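Local structure of putative xanthine dehydrogenase YAGS fad-binding subunit (Escherichia coli, 5G5G) at residues T34-Y37 against H42-A45; A178-P183 against L358-I363; T279-A284 against G649-H654; A364-A369 against I702-Y707. The protein probably serves as the large subunit of a periplasmic aldehyde oxidase, holding the molybdenum centre and its pterin cytosine dinucleotide, where aldehydes are oxidised to carboxylic acids. One frame throughout, in Å; residues are numbered along the deposited sequence. Where two conformers were deposited one is given.

Overall arrangement
Read from the N terminus, the first closure is a local one: interaction 1 pins a short loop between helix 27-31 and strand 49-55, in the hammerhead region, and ends before the others begin. Interaction 2 then closes a loop of 174 intervening residues by laying helix 354-372 on strand 174-182. Interaction 3 opens inside that loop and closes far beyond it, at 649-654, so the two cross; it joins the two molybdopterin cofactor-binding regions. Interaction 4 starts just after interaction 2 closes, on the same helix, crosses interaction 3 and reaches helix 698-710. The centres of interactions 2 and 4 lie 10 Å apart, whereas interaction 1 lies across the chain's centre from both.

Interaction 1 of 4, residues T34-Y37 against H42-A45; sequences TARY and HEEA
Arg-36 and Glu-43 form an end-on, bidentate salt bridge, a worked case of how one ion pair can close a short loop, here in the a/b hammerhead region between helix 27-31 and strand 49-55. NH1 of Arg-36 donates to OE1 of Glu-43 at 2.8 Å, and NH2 of Arg-36 reaches OE2 of Glu-43 at the same 2.8 Å. The second bond is nearly straight, 171° at the hydrogen. Both oxygens use their syn lone pairs, and the guanidinium and carboxylate planes are only 19° apart, so the two flat groups meet edge to edge and hold each other's rotation. A bend in the arginine chain at chi2 (-59°) carries the head across to Glu-43. NH1 has a further acceptor, the carbonyl oxygen of Glu-40 in the intervening loop.

Beside this grip lies His-42, its ring almost parallel to the guanidinium. NE2 of His-42 comes to 3.3 Å from NH1 of Arg-36, but the angle is too poor for a hydrogen bond, and this is mere proximity. The grip itself is tight, yet it sits at the surface: Glu-43 is exposed to solvent, whereas a residue of another protein chain stacks on the His-42 ring and helps cover that flank. Replacing Arg-36 with alanine would probably leave the Glu-43 carboxylate without its mate and free to swing, and the carbonyl of Glu-40 without this donor. OE1 of Glu-43 also lies 3.4 Å above the plane of the His-42 ring, over its centre.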
loop_
_atom_site.group_PDB
_atom_site.type_symbol
_atom_site.label_atom_id
_atom_site.label_comp_id
_atom_site.label_asym_id
_atom_site.label_seq_id
_atom_site.Cartn_x
_atom_site.Cartn_y
_atom_site.Cartn_z
ATOM N N THR C 34 5.674 19.975 -5.237
ATOM C CA THR C 34 5.190 20.860 -6.294
ATOM C C THR C 34 4.655 20.172 -7.531
ATOM O O THR C 34 4.121 20.858 -8.396
ATOM C CB THR C 34 6.184 21.956 -6.631
ATOM O OG1 THR C 34 7.459 21.416 -6.966
ATOM C CG2 THR C 34 6.319 22.946 -5.444
ATOM N N ALA C 35 4.742 18.836 -7.603
ATOM C CA ALA C 35 4.074 18.094 -8.661
ATOM C C ALA C 35 2.586 18.084 -8.297
ATOM O O ALA C 35 2.261 17.683 -7.171
ATOM C CB ALA C 35 4.606 16.657 -8.685
ATOM N N ARG C 36 1.706 18.418 -9.231
ATOM C CA ARG C 36 0.251 18.370 -8.940
ATOM C C ARG C 36 -0.368 17.057 -9.340
ATOM O O ARG C 36 -0.314 16.641 -10.505
ATOM C CB ARG C 36 -0.503 19.480 -9.642
ATOM C CG ARG C 36 -0.059 20.909 -9.378
ATOM C CD ARG C 36 -0.114 21.321 -7.959
ATOM N NE ARG C 36 0.307 22.736 -7.897
ATOM C CZ ARG C 36 -0.477 23.792 -8.105
ATOM N NH1 ARG C 36 -1.805 23.662 -8.178
ATOM N NH2 ARG C 36 0.073 25.028 -8.142
ATOM N N TYR C 37 -1.089 16.495 -8.394
ATOM C CA TYR C 37 -1.965 15.340 -8.595
ATOM C C TYR C 37 -3.415 15.834 -8.758
ATOM O O TYR C 37 -3.715 17.000 -8.550
ATOM C CB TYR C 37 -1.764 14.375 -7.403
ATOM C CG TYR C 37 -0.323 13.845 -7.299
ATOM C CD1 TYR C 37 0.650 14.573 -6.644
ATOM C CD2 TYR C 37 0.037 12.619 -7.858
ATOM C CE1 TYR C 37 1.962 14.177 -6.584
ATOM C CE2 TYR C 37 1.356 12.181 -7.806
ATOM C CZ TYR C 37 2.303 12.938 -7.143
ATOM O OH TYR C 37 3.651 12.563 -7.064
ATOM N N HIS C 42 -5.772 23.725 -8.090
ATOM C CA HIS C 42 -6.595 24.823 -7.590
ATOM C C HIS C 42 -6.718 26.009 -8.548
ATOM O O HIS C 42 -7.836 26.520 -8.740
ATOM C CB HIS C 42 -6.133 25.225 -6.171
ATOM C CG HIS C 42 -4.677 25.581 -6.057
ATOM N ND1 HIS C 42 -4.214 26.873 -6.277
ATOM C CD2 HIS C 42 -3.600 24.865 -5.663
ATOM C CE1 HIS C 42 -2.911 26.915 -6.069
ATOM N NE2 HIS C 42 -2.504 25.705 -5.730
ATOM N N GLU C 43 -5.647 26.396 -9.266
ATOM C CA GLU C 43 -5.763 27.556 -10.157
ATOM C C GLU C 43 -6.712 27.332 -11.320
ATOM O O GLU C 43 -7.288 28.301 -11.848
ATOM C CB GLU C 43 -4.419 28.016 -10.709
ATOM C CG GLU C 43 -3.369 28.302 -9.654
ATOM C CD GLU C 43 -2.498 27.112 -9.294
ATOM O OE1 GLU C 43 -2.892 25.899 -9.407
ATOM O OE2 GLU C 43 -1.389 27.356 -8.789
ATOM N N GLU C 44 -6.891 26.078 -11.701
ATOM C CA GLU C 44 -7.743 25.710 -12.805
ATOM C C GLU C 44 -9.236 25.747 -12.446
ATOM O O GLU C 44 -10.071 25.723 -13.345
ATOM C CB GLU C 44 -7.317 24.324 -13.266
ATOM C CG GLU C 44 -5.901 24.336 -13.922
ATOM C CD GLU C 44 -4.658 24.324 -13.009
ATOM O OE1 GLU C 44 -4.723 24.260 -11.755
ATOM O OE2 GLU C 44 -3.531 24.312 -13.587
ATOM N N ALA C 45 -9.555 25.801 -11.150
ATOM C CA ALA C 45 -10.964 25.873 -10.669
ATOM C C ALA C 45 -10.962 26.304 -9.252
ATOM O O ALA C 45 -11.187 25.494 -8.335
ATOM C CB ALA C 45 -11.602 24.516 -10.777
#

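Interaction 2 of 4, residues A178-P183 against L358-I363; sequences ATYTTP and LMALEI
Tyr-180 lies against one side of the helix at Ala-360 and Ile-363; no hydrogen bond crosses between the segments, and the side chains meet through carbon and sulfur atoms. The methyl CB of Ala-360 sits 3.8 Å from CB of Tyr-180 and equally near the root of the ring, CG. Farther along the ring, CE2 of Tyr-180 meets CG2 of Ile-363 at 3.6 Å. With CG1 turned beside the backbone nitrogen (chi1 -59°), the CG2 methyl is the branch left to meet the ring. One face of the tyrosine ring is covered by the carbonyl oxygen of Ala-360, 3.9 Å above its centre. Two residues on, CG2 of Thr-182 touches the bent end of Met-359, 3.9 Å from CE and 4.0 Å from SD.

The principle illustrated is alpha/beta layering: helix 354-372 packs on strand 174-182, which lies next to strand 285-293 in a mixed sheet, with local axes 8.4 Å apart and directions 148° from parallel. Small Ala-360 permits the close approach, its CA lying 5.8 Å from that of Tyr-180.

Polar atoms in the next shell fix these groups. The hydroxyl of Tyr-180 is hydrogen-bonded to Glu-367 one helical turn past Ile-363, and OG1 of Thr-182 pairs with OG1 of Thr-285, leaving its methyl to face Met-359. An alanine in place of Tyr-180 is likely to open a gap beside Ile-363 and deprive Glu-367 of its hydroxyl partner. Ile-363 also touches Ala-703 of helix 698-710, and the hydroxyl of Tyr-717 bonds the carbonyl oxygen of Met-359.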
loop_
_atom_site.group_PDB
_atom_site.type_symbol
_atom_site.label_atom_id
_atom_site.label_comp_id
_atom_site.label_asym_id
_atom_site.label_seq_id
_atom_site.Cartn_x
_atom_site.Cartn_y
_atom_site.Cartn_z
ATOM N N ALA C 178 -0.329 -31.243 -6.655
ATOM C CA ALA C 178 -0.477 -30.335 -5.531
ATOM C C ALA C 178 -1.406 -29.231 -5.909
ATOM O O ALA C 178 -1.529 -28.925 -7.099
ATOM C CB ALA C 178 0.857 -29.732 -5.098
ATOM N N THR C 179 -2.061 -28.664 -4.896
ATOM C CA THR C 179 -3.018 -27.577 -5.075
ATOM C C THR C 179 -2.518 -26.400 -4.282
ATOM O O THR C 179 -2.038 -26.561 -3.165
ATOM C CB THR C 179 -4.444 -28.020 -4.625
ATOM O OG1 THR C 179 -4.856 -29.133 -5.440
ATOM C CG2 THR C 179 -5.497 -26.921 -4.715
ATOM N N TYR C 180 -2.695 -25.216 -4.855
ATOM C CA TYR C 180 -2.215 -23.954 -4.288
ATOM C C TYR C 180 -3.330 -22.897 -4.391
ATOM O O TYR C 180 -4.184 -22.930 -5.268
ATOM C CB TYR C 180 -0.966 -23.420 -5.003
ATOM C CG TYR C 180 0.132 -24.434 -5.138
ATOM C CD1 TYR C 180 0.106 -25.391 -6.169
ATOM C CD2 TYR C 180 1.181 -24.477 -4.243
ATOM C CE1 TYR C 180 1.108 -26.332 -6.255
ATOM C CE2 TYR C 180 2.182 -25.426 -4.336
ATOM C CZ TYR C 180 2.148 -26.344 -5.354
ATOM O OH TYR C 180 3.087 -27.350 -5.422
ATOM N N THR C 181 -3.337 -21.997 -3.425
ATOM C CA THR C 181 -4.252 -20.851 -3.472
ATOM C C THR C 181 -3.525 -19.544 -3.253
ATOM O O THR C 181 -2.553 -19.473 -2.475
ATOM C CB THR C 181 -5.443 -20.949 -2.484
ATOM O OG1 THR C 181 -4.967 -20.935 -1.129
ATOM C CG2 THR C 181 -6.203 -22.212 -2.696
ATOM N N THR C 182 -4.068 -18.528 -3.907
ATOM C CA THR C 182 -3.712 -17.107 -3.686
ATOM C C THR C 182 -4.995 -16.332 -3.417
ATOM O O THR C 182 -6.028 -16.622 -3.998
ATOM C CB THR C 182 -3.005 -16.487 -4.846
ATOM O OG1 THR C 182 -3.860 -16.441 -6.003
ATOM C CG2 THR C 182 -1.779 -17.305 -5.202
ATOM N N PRO C 183 -4.919 -15.359 -2.513
ATOM C CA PRO C 183 -6.093 -14.625 -2.127
ATOM C C PRO C 183 -6.371 -13.455 -3.071
ATOM O O PRO C 183 -5.517 -13.069 -3.912
ATOM C CB PRO C 183 -5.681 -14.070 -0.718
ATOM C CG PRO C 183 -4.246 -13.795 -0.865
ATOM C CD PRO C 183 -3.731 -14.892 -1.783
ATOM N N LEU C 358 2.938 -18.049 -11.084
ATOM C CA LEU C 358 4.281 -18.387 -10.575
ATOM C C LEU C 358 4.296 -18.587 -9.088
ATOM O O LEU C 358 5.129 -19.351 -8.591
ATOM C CB LEU C 358 5.304 -17.302 -10.980
ATOM C CG LEU C 358 5.536 -17.250 -12.498
ATOM C CD1 LEU C 358 6.162 -15.914 -12.869
ATOM C CD2 LEU C 358 6.469 -18.375 -12.917
ATOM N N MET C 359 3.385 -17.938 -8.359
ATOM C CA MET C 359 3.282 -18.218 -6.904
ATOM C C MET C 359 2.999 -19.725 -6.656
ATOM O O MET C 359 3.513 -20.285 -5.692
ATOM C CB MET C 359 2.214 -17.379 -6.243
ATOM C CG MET C 359 2.650 -15.946 -5.982
ATOM S SD MET C 359 1.343 -14.791 -5.568
ATOM C CE MET C 359 1.172 -15.115 -3.828
ATOM N N ALA C 360 2.252 -20.341 -7.555
ATOM C CA ALA C 360 2.007 -21.787 -7.546
ATOM C C ALA C 360 3.110 -22.592 -8.261
ATOM O O ALA C 360 3.662 -23.518 -7.657
ATOM C CB ALA C 360 0.652 -22.093 -8.138
ATOM N N LEU C 361 3.362 -22.310 -9.547
ATOM C CA LEU C 361 4.261 -23.116 -10.318
ATOM C C LEU C 361 5.651 -23.237 -9.691
ATOM O O LEU C 361 6.256 -24.337 -9.700
ATOM C CB LEU C 361 4.379 -22.588 -11.777
ATOM C CG LEU C 361 5.414 -23.231 -12.670
ATOM C CD1 LEU C 361 5.025 -24.708 -12.872
ATOM C CD2 LEU C 361 5.445 -22.494 -13.992
ATOM N N GLU C 362 6.170 -22.124 -9.167
ATOM C CA GLU C 362 7.551 -22.092 -8.657
ATOM C C GLU C 362 7.722 -22.767 -7.290
ATOM O O GLU C 362 8.815 -23.210 -6.960
ATOM C CB GLU C 362 8.084 -20.646 -8.680
ATOM C CG GLU C 362 8.170 -20.126 -10.101
ATOM C CD GLU C 362 9.158 -20.926 -10.961
ATOM O OE1 GLU C 362 10.348 -21.000 -10.568
ATOM O OE2 GLU C 362 8.754 -21.468 -12.055
ATOM N N ILE C 363 6.625 -22.961 -6.565
ATOM C CA ILE C 363 6.663 -23.919 -5.411
ATOM C C ILE C 363 6.645 -25.346 -5.946
ATOM O O ILE C 363 7.413 -26.175 -5.476
ATOM C CB ILE C 363 5.507 -23.726 -4.390
ATOM C CG1 ILE C 363 5.536 -22.322 -3.797
ATOM C CG2 ILE C 363 5.569 -24.786 -3.314
ATOM C CD1 ILE C 363 4.370 -21.973 -2.862
#

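Interaction 3 of 4, residues T279-A284 against G649-H654; sequences TTHRPA and GYFVNH
ND1 of His-281, whose ring receives Phe-651, donates to the carbonyl oxygen of its own neighbour, Arg-282 O, at 3.1 Å. The donor comes in well above the carbonyl plane, 72° out of it, rather than along a lone pair. NE2 of the same ring bonds to the carbonyl oxygen of Pro-344, so the imidazole is held at both nitrogens and its rotation is fixed.

The ring so held offers one face to Phe-651, which presents its edge in a T-shaped stack: centroids are 4.7 Å apart and the planes stand 72° to each other. CZ of Phe-651 points at the middle of the imidazole, 3.5 Å above its plane, while CE2 of Phe-651 lies 3.5 Å from CD2 of His-281. The histidine ring reaches this spot with CG set between the backbone N and the carbonyl carbon (chi1 57°). No hydrogen bond spans the two segments, and these two side chains carry the whole contact.

Arg-282 continues toward the active site, with NH2 bonded to the carbonyl of Arg-350, a residue lining the molybdenum pocket; the side chain of His-281 is itself about 12 Å from the bound dioxothiomolybdenum(VI) ion. Phe-651 lies on a short, weakly bonded strand entered through a G1 beta bulge at Gly-649 and Tyr-650, paired with strand 644-645. Its N bonds to Asn-277 of helix 275-278, and the 279-284 loop leads from that helix into strand 285-293.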
loop_
_atom_site.group_PDB
_atom_site.type_symbol
_atom_site.label_atom_id
_atom_site.label_comp_id
_atom_site.label_asym_id
_atom_site.label_seq_id
_atom_site.Cartn_x
_atom_site.Cartn_y
_atom_site.Cartn_z
ATOM N N THR C 279 -13.445 -0.435 -6.073
ATOM C CA THR C 279 -12.638 -0.474 -7.283
ATOM C C THR C 279 -12.400 -1.947 -7.660
ATOM O O THR C 279 -13.302 -2.742 -7.526
ATOM C CB THR C 279 -11.342 0.323 -7.186
ATOM O OG1 THR C 279 -10.415 -0.192 -6.214
ATOM C CG2 THR C 279 -11.659 1.773 -6.780
ATOM N N THR C 280 -11.215 -2.282 -8.159
ATOM C CA THR C 280 -10.949 -3.647 -8.566
ATOM C C THR C 280 -9.914 -4.286 -7.624
ATOM O O THR C 280 -9.253 -3.591 -6.847
ATOM C CB THR C 280 -10.423 -3.709 -9.990
ATOM O OG1 THR C 280 -9.145 -3.091 -10.091
ATOM C CG2 THR C 280 -11.382 -3.017 -10.935
ATOM N N HIS C 281 -9.804 -5.596 -7.764
ATOM C CA HIS C 281 -8.856 -6.374 -7.028
ATOM C C HIS C 281 -8.273 -7.523 -7.883
ATOM O O HIS C 281 -8.924 -7.949 -8.776
ATOM C CB HIS C 281 -9.543 -7.079 -5.827
ATOM C CG HIS C 281 -10.687 -7.965 -6.222
ATOM N ND1 HIS C 281 -10.566 -9.326 -6.350
ATOM C CD2 HIS C 281 -11.966 -7.671 -6.549
ATOM C CE1 HIS C 281 -11.709 -9.832 -6.757
ATOM N NE2 HIS C 281 -12.578 -8.850 -6.882
ATOM N N ARG C 282 -7.075 -7.968 -7.566
ATOM C CA ARG C 282 -6.613 -9.206 -8.189
ATOM C C ARG C 282 -7.563 -10.341 -7.734
ATOM O O ARG C 282 -7.749 -10.491 -6.566
ATOM C CB ARG C 282 -5.191 -9.587 -7.810
ATOM C CG ARG C 282 -4.695 -10.766 -8.661
ATOM C CD ARG C 282 -3.384 -11.391 -8.192
ATOM N NE ARG C 282 -2.292 -10.432 -8.037
ATOM C CZ ARG C 282 -1.515 -9.933 -9.019
ATOM N NH1 ARG C 282 -1.801 -10.110 -10.298
ATOM N NH2 ARG C 282 -0.537 -9.087 -8.707
ATOM N N PRO C 283 -8.090 -11.153 -8.666
ATOM C CA PRO C 283 -8.867 -12.316 -8.240
ATOM C C PRO C 283 -8.014 -13.316 -7.502
ATOM O O PRO C 283 -6.880 -13.597 -7.923
ATOM C CB PRO C 283 -9.359 -12.911 -9.563
ATOM C CG PRO C 283 -9.258 -11.766 -10.565
ATOM C CD PRO C 283 -8.079 -11.011 -10.134
ATOM N N ALA C 284 -8.578 -13.866 -6.437
ATOM C CA ALA C 284 -8.078 -15.054 -5.805
ATOM C C ALA C 284 -7.988 -16.151 -6.849
ATOM O O ALA C 284 -8.744 -16.131 -7.863
ATOM C CB ALA C 284 -8.987 -15.521 -4.676
ATOM N N GLY C 649 -20.473 -11.027 1.794
ATOM C CA GLY C 649 -20.093 -10.865 0.397
ATOM C C GLY C 649 -19.181 -9.669 0.089
ATOM O O GLY C 649 -19.404 -8.963 -0.902
ATOM N N TYR C 650 -18.196 -9.409 0.957
ATOM C CA TYR C 650 -17.317 -8.273 0.763
ATOM C C TYR C 650 -15.958 -8.522 1.370
ATOM O O TYR C 650 -15.737 -9.512 2.075
ATOM C CB TYR C 650 -17.952 -6.977 1.304
ATOM C CG TYR C 650 -17.833 -6.789 2.805
ATOM C CD1 TYR C 650 -18.490 -7.635 3.692
ATOM C CD2 TYR C 650 -17.057 -5.790 3.347
ATOM C CE1 TYR C 650 -18.334 -7.519 5.083
ATOM C CE2 TYR C 650 -16.937 -5.619 4.732
ATOM C CZ TYR C 650 -17.570 -6.505 5.593
ATOM O OH TYR C 650 -17.446 -6.348 6.950
ATOM N N PHE C 651 -15.033 -7.632 1.056
ATOM C CA PHE C 651 -13.724 -7.682 1.634
ATOM C C PHE C 651 -13.723 -6.916 2.944
ATOM O O PHE C 651 -13.934 -5.702 2.961
ATOM C CB PHE C 651 -12.652 -7.104 0.661
ATOM C CG PHE C 651 -12.653 -7.751 -0.702
ATOM C CD1 PHE C 651 -12.555 -9.142 -0.847
ATOM C CD2 PHE C 651 -12.712 -6.985 -1.848
ATOM C CE1 PHE C 651 -12.521 -9.703 -2.117
ATOM C CE2 PHE C 651 -12.716 -7.545 -3.123
ATOM C CZ PHE C 651 -12.611 -8.920 -3.251
ATOM N N VAL C 652 -13.428 -7.619 4.032
ATOM C CA VAL C 652 -13.635 -7.097 5.409
ATOM C C VAL C 652 -12.601 -6.059 5.845
ATOM O O VAL C 652 -12.946 -5.036 6.406
ATOM C CB VAL C 652 -13.684 -8.263 6.425
ATOM C CG1 VAL C 652 -13.788 -7.791 7.861
ATOM C CG2 VAL C 652 -14.860 -9.199 6.161
ATOM N N ASN C 653 -11.326 -6.353 5.570
ATOM C CA ASN C 653 -10.240 -5.555 6.022
ATOM C C ASN C 653 -9.930 -4.516 4.977
ATOM O O ASN C 653 -8.840 -4.502 4.372
ATOM C CB ASN C 653 -9.015 -6.464 6.350
ATOM C CG ASN C 653 -8.570 -7.282 5.179
ATOM O OD1 ASN C 653 -9.358 -7.673 4.308
ATOM N ND2 ASN C 653 -7.289 -7.502 5.118
ATOM N N HIS C 654 -10.850 -3.562 4.820
ATOM C CA HIS C 654 -10.835 -2.702 3.643
ATOM C C HIS C 654 -10.287 -1.295 3.864
ATOM O O HIS C 654 -10.916 -0.327 3.532
ATOM C CB HIS C 654 -12.195 -2.682 2.928
ATOM C CG HIS C 654 -13.361 -2.244 3.773
ATOM N ND1 HIS C 654 -13.637 -0.927 4.056
ATOM C CD2 HIS C 654 -14.372 -2.956 4.331
ATOM C CE1 HIS C 654 -14.745 -0.838 4.769
ATOM N NE2 HIS C 654 -15.219 -2.061 4.940
#

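Interaction 4 of 4, residues A364-A369 against I702-Y707; sequences AIDELA and IANAVY
Asp-366 and Asn-704 meet where two helices draw close, their CA atoms 7.0 Å apart, and they bury most of this contact. With CG of Asp-366 opposite its backbone nitrogen (chi1 -159°), the carboxylate is laid against the amide of Asn-704. The two groups come from opposite directions and stack with planes 23° apart, CG of Asp-366 lying 3.7 Å from CG of Asn-704. OD1 of Asn-704 also approaches CB of Asp-366, at 3.5 Å. No direct hydrogen bond links them.

A shared water supplies their polar link, an instance of water-mediated coupling alongside direct bonds between the helices. It donates to OD2 of Asp-366 at 2.7 Å and to the backbone O of Asn-704 at 2.8 Å. The same water lies at the edge of the Tyr-707 ring, in its plane, while CD2 of Tyr-707 is 4.3 Å from OD2 of Asp-366. That oxygen also forms a salt bridge with Arg-713, which in turn makes a cation-pi contact with Tyr-707; the buried negative charge would probably be largely balanced. ND2 of Asn-704 bonds the carbonyl oxygens of Val-435 and of Glu-362, the latter on helix 354-372 itself, and the hydroxyl of Tyr-707 bonds Glu-370.

Helix 354-372 thus faces helix 698-710 on one flank, with Pro-376, at the start of helix 376-382, touching Asp-366. Ala-364, pointing away, rests on strands 174-182 and 285-293.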
loop_
_atom_site.group_PDB
_atom_site.type_symbol
_atom_site.label_atom_id
_atom_site.label_comp_id
_atom_site.label_asym_id
_atom_site.label_seq_id
_atom_site.Cartn_x
_atom_site.Cartn_y
_atom_site.Cartn_z
ATOM N N ALA C 364 5.745 -25.654 -6.879
ATOM C CA ALA C 364 5.629 -26.996 -7.458
ATOM C C ALA C 364 6.946 -27.475 -8.032
ATOM O O ALA C 364 7.363 -28.616 -7.813
ATOM C CB ALA C 364 4.496 -27.082 -8.502
ATOM N N ILE C 365 7.665 -26.574 -8.714
ATOM C CA ILE C 365 8.958 -26.931 -9.274
ATOM C C ILE C 365 9.954 -27.233 -8.138
ATOM O O ILE C 365 10.733 -28.179 -8.240
ATOM C CB ILE C 365 9.466 -25.776 -10.190
ATOM C CG1 ILE C 365 8.632 -25.678 -11.506
ATOM C CG2 ILE C 365 10.955 -25.911 -10.548
ATOM C CD1 ILE C 365 8.699 -26.856 -12.432
ATOM N N ASP C 366 9.946 -26.433 -7.078
ATOM C CA ASP C 366 10.778 -26.695 -5.900
ATOM C C ASP C 366 10.430 -28.069 -5.327
ATOM O O ASP C 366 11.335 -28.832 -4.964
ATOM C CB ASP C 366 10.616 -25.610 -4.849
ATOM C CG ASP C 366 11.788 -25.562 -3.876
ATOM O OD1 ASP C 366 12.923 -25.299 -4.313
ATOM O OD2 ASP C 366 11.559 -25.759 -2.671
ATOM N N GLU C 367 9.138 -28.400 -5.247
ATOM C CA GLU C 367 8.716 -29.738 -4.755
ATOM C C GLU C 367 9.199 -30.878 -5.644
ATOM O O GLU C 367 9.673 -31.902 -5.145
ATOM C CB GLU C 367 7.202 -29.840 -4.558
ATOM C CG GLU C 367 6.641 -28.821 -3.537
ATOM C CD GLU C 367 5.210 -29.093 -3.128
ATOM O OE1 GLU C 367 4.982 -30.249 -2.728
ATOM O OE2 GLU C 367 4.367 -28.172 -3.215
ATOM N N LEU C 368 9.079 -30.688 -6.970
ATOM C CA LEU C 368 9.500 -31.718 -7.886
ATOM C C LEU C 368 11.010 -31.909 -7.872
ATOM O O LEU C 368 11.479 -33.026 -7.858
ATOM C CB LEU C 368 8.967 -31.446 -9.293
ATOM C CG LEU C 368 9.238 -32.527 -10.336
ATOM C CD1 LEU C 368 8.686 -33.914 -9.991
ATOM C CD2 LEU C 368 8.693 -32.044 -11.675
ATOM N N ALA C 369 11.767 -30.807 -7.813
ATOM C CA ALA C 369 13.228 -30.873 -7.768
ATOM C C ALA C 369 13.684 -31.642 -6.501
ATOM O O ALA C 369 14.556 -32.505 -6.556
ATOM C CB ALA C 369 13.828 -29.467 -7.807
ATOM N N ILE C 702 10.291 -16.524 -1.789
ATOM C CA ILE C 702 10.124 -16.416 -0.343
ATOM C C ILE C 702 9.507 -17.689 0.290
ATOM O O ILE C 702 9.971 -18.181 1.322
ATOM C CB ILE C 702 9.297 -15.159 -0.024
ATOM C CG1 ILE C 702 10.085 -13.926 -0.512
ATOM C CG2 ILE C 702 8.939 -15.071 1.475
ATOM C CD1 ILE C 702 9.216 -12.677 -0.513
ATOM N N ALA C 703 8.432 -18.189 -0.289
ATOM C CA ALA C 703 7.832 -19.442 0.178
ATOM C C ALA C 703 8.833 -20.606 0.217
ATOM O O ALA C 703 8.898 -21.323 1.222
ATOM C CB ALA C 703 6.640 -19.834 -0.694
ATOM N N ASN C 704 9.628 -20.747 -0.848
ATOM C CA ASN C 704 10.614 -21.787 -0.939
ATOM C C ASN C 704 11.710 -21.601 0.151
ATOM O O ASN C 704 12.222 -22.568 0.690
ATOM C CB ASN C 704 11.195 -21.796 -2.318
ATOM C CG ASN C 704 10.196 -22.304 -3.396
ATOM O OD1 ASN C 704 9.222 -22.974 -3.103
ATOM N ND2 ASN C 704 10.489 -22.016 -4.623
ATOM N N ALA C 705 12.063 -20.351 0.441
ATOM C CA ALA C 705 13.011 -20.026 1.525
ATOM C C ALA C 705 12.440 -20.363 2.879
ATOM O O ALA C 705 13.148 -20.854 3.740
ATOM C CB ALA C 705 13.439 -18.537 1.463
ATOM N N VAL C 706 11.152 -20.065 3.103
ATOM C CA VAL C 706 10.480 -20.502 4.336
ATOM C C VAL C 706 10.481 -22.024 4.500
ATOM O O VAL C 706 10.746 -22.534 5.598
ATOM C CB VAL C 706 9.040 -19.948 4.430
ATOM C CG1 VAL C 706 8.274 -20.596 5.571
ATOM C CG2 VAL C 706 9.035 -18.400 4.557
ATOM N N TYR C 707 10.218 -22.739 3.396
ATOM C CA TYR C 707 10.337 -24.188 3.434
ATOM C C TYR C 707 11.760 -24.613 3.821
ATOM O O TYR C 707 11.958 -25.496 4.682
ATOM C CB TYR C 707 9.953 -24.843 2.118
ATOM C CG TYR C 707 10.217 -26.336 2.152
ATOM C CD1 TYR C 707 9.445 -27.172 2.953
ATOM C CD2 TYR C 707 11.245 -26.914 1.413
ATOM C CE1 TYR C 707 9.686 -28.542 3.032
ATOM C CE2 TYR C 707 11.473 -28.281 1.497
ATOM C CZ TYR C 707 10.699 -29.077 2.303
ATOM O OH TYR C 707 10.918 -30.410 2.381
HETATM O O HOH W 1 13.136 -24.865 -0.648
#